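Local atomic coordinates of polynucleotide 5'-triphosphatase (Acanthamoeba polyphaga mimivirus, PDB entry 3BGY), a protein that removes the terminal phosphate from the 5'-triphosphate end of mRNA, as the tunnel-type, metal-dependent triphosphatase domain of a larger viral mRNA-capping enzyme. Residues Asn139-Thr143 with Leu228-Phe232. Numbering follows the deposited sequence.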
ATOM      1  N   ASN A 139       9.108  -6.110 -20.864  1.00 27.63           N
ATOM      2  CA  ASN A 139       9.530  -7.494 -20.613  1.00 29.37           C
ATOM      3  C   ASN A 139       9.778  -7.991 -19.172  1.00 32.85           C
ATOM      4  O   ASN A 139      10.301  -9.095 -18.969  1.00 31.88           O
ATOM      5  CB  ASN A 139      10.707  -7.878 -21.543  1.00 38.97           C
ATOM      6  CG  ASN A 139      10.391  -7.636 -23.022  1.00 45.38           C
ATOM      7  OD1 ASN A 139      11.075  -6.864 -23.701  1.00 46.85           O
ATOM      8  ND2 ASN A 139       9.331  -8.266 -23.509  1.00 47.42           N
ATOM      9  N   TRP A 140       9.471  -7.157 -18.179  1.00 23.65           N
ATOM     10  CA  TRP A 140       9.608  -7.540 -16.765  1.00 24.51           C
ATOM     11  C   TRP A 140       8.260  -7.237 -16.137  1.00 20.44           C
ATOM     12  O   TRP A 140       7.690  -6.168 -16.347  1.00 24.27           O
ATOM     13  CB  TRP A 140      10.716  -6.765 -16.053  1.00 16.92           C
ATOM     14  CG  TRP A 140      12.071  -7.080 -16.586  1.00 21.46           C
ATOM     15  CD1 TRP A 140      12.661  -6.516 -17.682  1.00 25.54           C
ATOM     16  CD2 TRP A 140      13.010  -8.013 -16.060  1.00 18.66           C
ATOM     17  NE1 TRP A 140      13.908  -7.027 -17.868  1.00 23.30           N
ATOM     18  CE2 TRP A 140      14.163  -7.951 -16.889  1.00 24.49           C
ATOM     19  CE3 TRP A 140      13.007  -8.891 -14.958  1.00 30.24           C
ATOM     20  CZ2 TRP A 140      15.309  -8.738 -16.659  1.00 27.74           C
ATOM     21  CZ3 TRP A 140      14.157  -9.686 -14.717  1.00 30.23           C
ATOM     22  CH2 TRP A 140      15.295  -9.595 -15.571  1.00 28.89           C
ATOM     23  N   ALA A 141       7.761  -8.175 -15.347  1.00 19.61           N
ATOM     24  CA  ALA A 141       6.441  -8.042 -14.734  1.00 17.32           C
ATOM     25  C   ALA A 141       6.391  -7.144 -13.484  1.00 19.48           C
ATOM     26  O   ALA A 141       6.086  -7.600 -12.368  1.00 19.17           O
ATOM     27  CB  ALA A 141       5.881  -9.441 -14.435  1.00 23.43           C
ATOM     28  N   ILE A 142       6.722  -5.868 -13.689  1.00 15.98           N
ATOM     29  CA  ILE A 142       6.693  -4.858 -12.620  1.00 12.52           C
ATOM     30  C   ILE A 142       6.242  -3.522 -13.104  1.00 16.84           C
ATOM     31  O   ILE A 142       6.287  -3.234 -14.314  1.00 15.89           O
ATOM     32  CB  ILE A 142       8.101  -4.571 -11.981  1.00 14.98           C
ATOM     33  CG1 ILE A 142       9.189  -4.377 -13.042  1.00 14.55           C
ATOM     34  CG2 ILE A 142       8.450  -5.615 -11.003  1.00 20.33           C
ATOM     35  CD1 ILE A 142      10.497  -3.830 -12.514  1.00 18.81           C
ATOM     36  N   THR A 143       5.726  -2.727 -12.169  1.00 12.39           N
ATOM     37  CA  THR A 143       5.362  -1.356 -12.462  1.00 11.60           C
ATOM     38  C   THR A 143       6.097  -0.494 -11.454  1.00 16.02           C
ATOM     39  O   THR A 143       6.399  -0.961 -10.364  1.00 19.09           O
ATOM     40  CB  THR A 143       3.853  -1.046 -12.436  1.00 14.71           C
ATOM     41  OG1 THR A 143       3.289  -1.327 -11.152  1.00 22.93           O
ATOM     42  CG2 THR A 143       3.120  -1.836 -13.503  1.00 16.13           C
ATOM     43  N   LEU A 228      15.998  -5.124  -7.278  1.00 14.35           N
ATOM     44  CA  LEU A 228      14.891  -5.740  -8.011  1.00 14.04           C
ATOM     45  C   LEU A 228      15.326  -7.086  -8.594  1.00 16.54           C
ATOM     46  O   LEU A 228      14.530  -8.015  -8.639  1.00 18.27           O
ATOM     47  CB  LEU A 228      14.366  -4.827  -9.115  1.00 17.08           C
ATOM     48  CG  LEU A 228      13.764  -3.501  -8.656  1.00 20.53           C
ATOM     49  CD1 LEU A 228      13.275  -2.722  -9.838  1.00 16.02           C
ATOM     50  CD2 LEU A 228      12.654  -3.744  -7.670  1.00 20.03           C
ATOM     51  N   LEU A 229      16.592  -7.175  -9.025  1.00 15.73           N
ATOM     52  CA  LEU A 229      17.134  -8.434  -9.553  1.00 16.89           C
ATOM     53  C   LEU A 229      17.142  -9.512  -8.465  1.00 16.02           C
ATOM     54  O   LEU A 229      16.808 -10.659  -8.742  1.00 19.95           O
ATOM     55  CB  LEU A 229      18.542  -8.240 -10.119  1.00 18.89           C
ATOM     56  CG  LEU A 229      18.581  -7.684 -11.543  1.00 31.15           C
ATOM     57  CD1 LEU A 229      20.017  -7.398 -11.945  1.00 37.36           C
ATOM     58  CD2 LEU A 229      17.908  -8.666 -12.518  1.00 30.48           C
ATOM     59  N   ASN A 230      17.468  -9.127  -7.226  0.50 16.17           N
ATOM     60  CA  ASN A 230      17.479 -10.068  -6.097  0.50 19.69           C
ATOM     61  C   ASN A 230      16.080 -10.650  -5.854  0.50 19.60           C
ATOM     62  O   ASN A 230      15.935 -11.865  -5.668  0.50 20.18           O
ATOM     63  CB  ASN A 230      17.980  -9.390  -4.816  0.50 21.36           C
ATOM     64  CG  ASN A 230      19.488  -9.167  -4.800  0.50 26.23           C
ATOM     65  OD1 ASN A 230      20.234  -9.726  -5.607  0.50 28.39           O
ATOM     66  ND2 ASN A 230      19.942  -8.346  -3.858  0.50 31.01           N
ATOM     67  N   VAL A 231      15.054  -9.794  -5.932  1.00 16.17           N
ATOM     68  CA  VAL A 231      13.658 -10.244  -5.744  1.00 14.03           C
ATOM     69  C   VAL A 231      13.227 -11.162  -6.904  1.00 20.40           C
ATOM     70  O   VAL A 231      12.605 -12.217  -6.674  1.00 17.43           O
ATOM     71  CB  VAL A 231      12.676  -9.050  -5.625  1.00 16.10           C
ATOM     72  CG1 VAL A 231      11.256  -9.541  -5.400  1.00 19.69           C
ATOM     73  CG2 VAL A 231      13.112  -8.126  -4.500  1.00 16.78           C
ATOM     74  N   PHE A 232      13.587 -10.787  -8.139  1.00 17.78           N
ATOM     75  CA  PHE A 232      13.283 -11.631  -9.306  1.00 20.55           C
ATOM     76  C   PHE A 232      13.945 -13.002  -9.226  1.00 18.68           C
ATOM     77  O   PHE A 232      13.371 -13.981  -9.673  1.00 22.68           O
ATOM     78  CB  PHE A 232      13.665 -10.951 -10.628  1.00 18.95           C
ATOM     79  CG  PHE A 232      12.610 -10.011 -11.139  1.00 23.14           C
ATOM     80  CD1 PHE A 232      11.327 -10.500 -11.503  1.00 26.46           C
ATOM     81  CD2 PHE A 232      12.870  -8.640 -11.241  1.00 29.20           C
ATOM     82  CE1 PHE A 232      10.323  -9.623 -11.968  1.00 27.69           C
ATOM     83  CE2 PHE A 232      11.876  -7.748 -11.706  1.00 26.69           C
ATOM     84  CZ  PHE A 232      10.601  -8.244 -12.066  1.00 28.04           C
TER
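Trp140 and Phe232 meet as a T-shaped pair, the indole presenting the edge of its six-membered ring to a face of the phenyl ring. Their centroids lie 4.9 Å apart with the planes at 59°, well short of perpendicular. Trp140 CE3 stands above the middle of the phenyl ring, 3.6 Å from Phe232 CE2. With chi1 at -66°, the indole is carried anti to the carbonyl carbon of Trp140 and reaches toward the side chains of the helix, where its far corner, CH2, also meets a methyl of Leu229, CD2, at 4.1 Å. Ala141 then centres an inverse gamma turn, closed by the 2.8 Å hydrogen bond from Ile142 N to Trp140 O, and its own amide comes only loosely near the phenyl ring. The turn leads into strand 142-152 of the antiparallel barrel whose interior is the tunnel that gives tunnel triphosphatases their name, and the contact illustrates how a helix, here 221-235, packs against the outside of such a barrel through apolar side chains. Ile142 has two branches at work: CG2 approaches the phenyl ring obliquely, 3.6 Å from Phe232 CZ, while CG1, set between the backbone N and the carbonyl carbon (chi1 47°), sends CD1 to within 4.0 Å of Leu228 CD1. Phe42, on the neighbouring strand 36-42, touches Ile142, Leu228 and Phe232 alike.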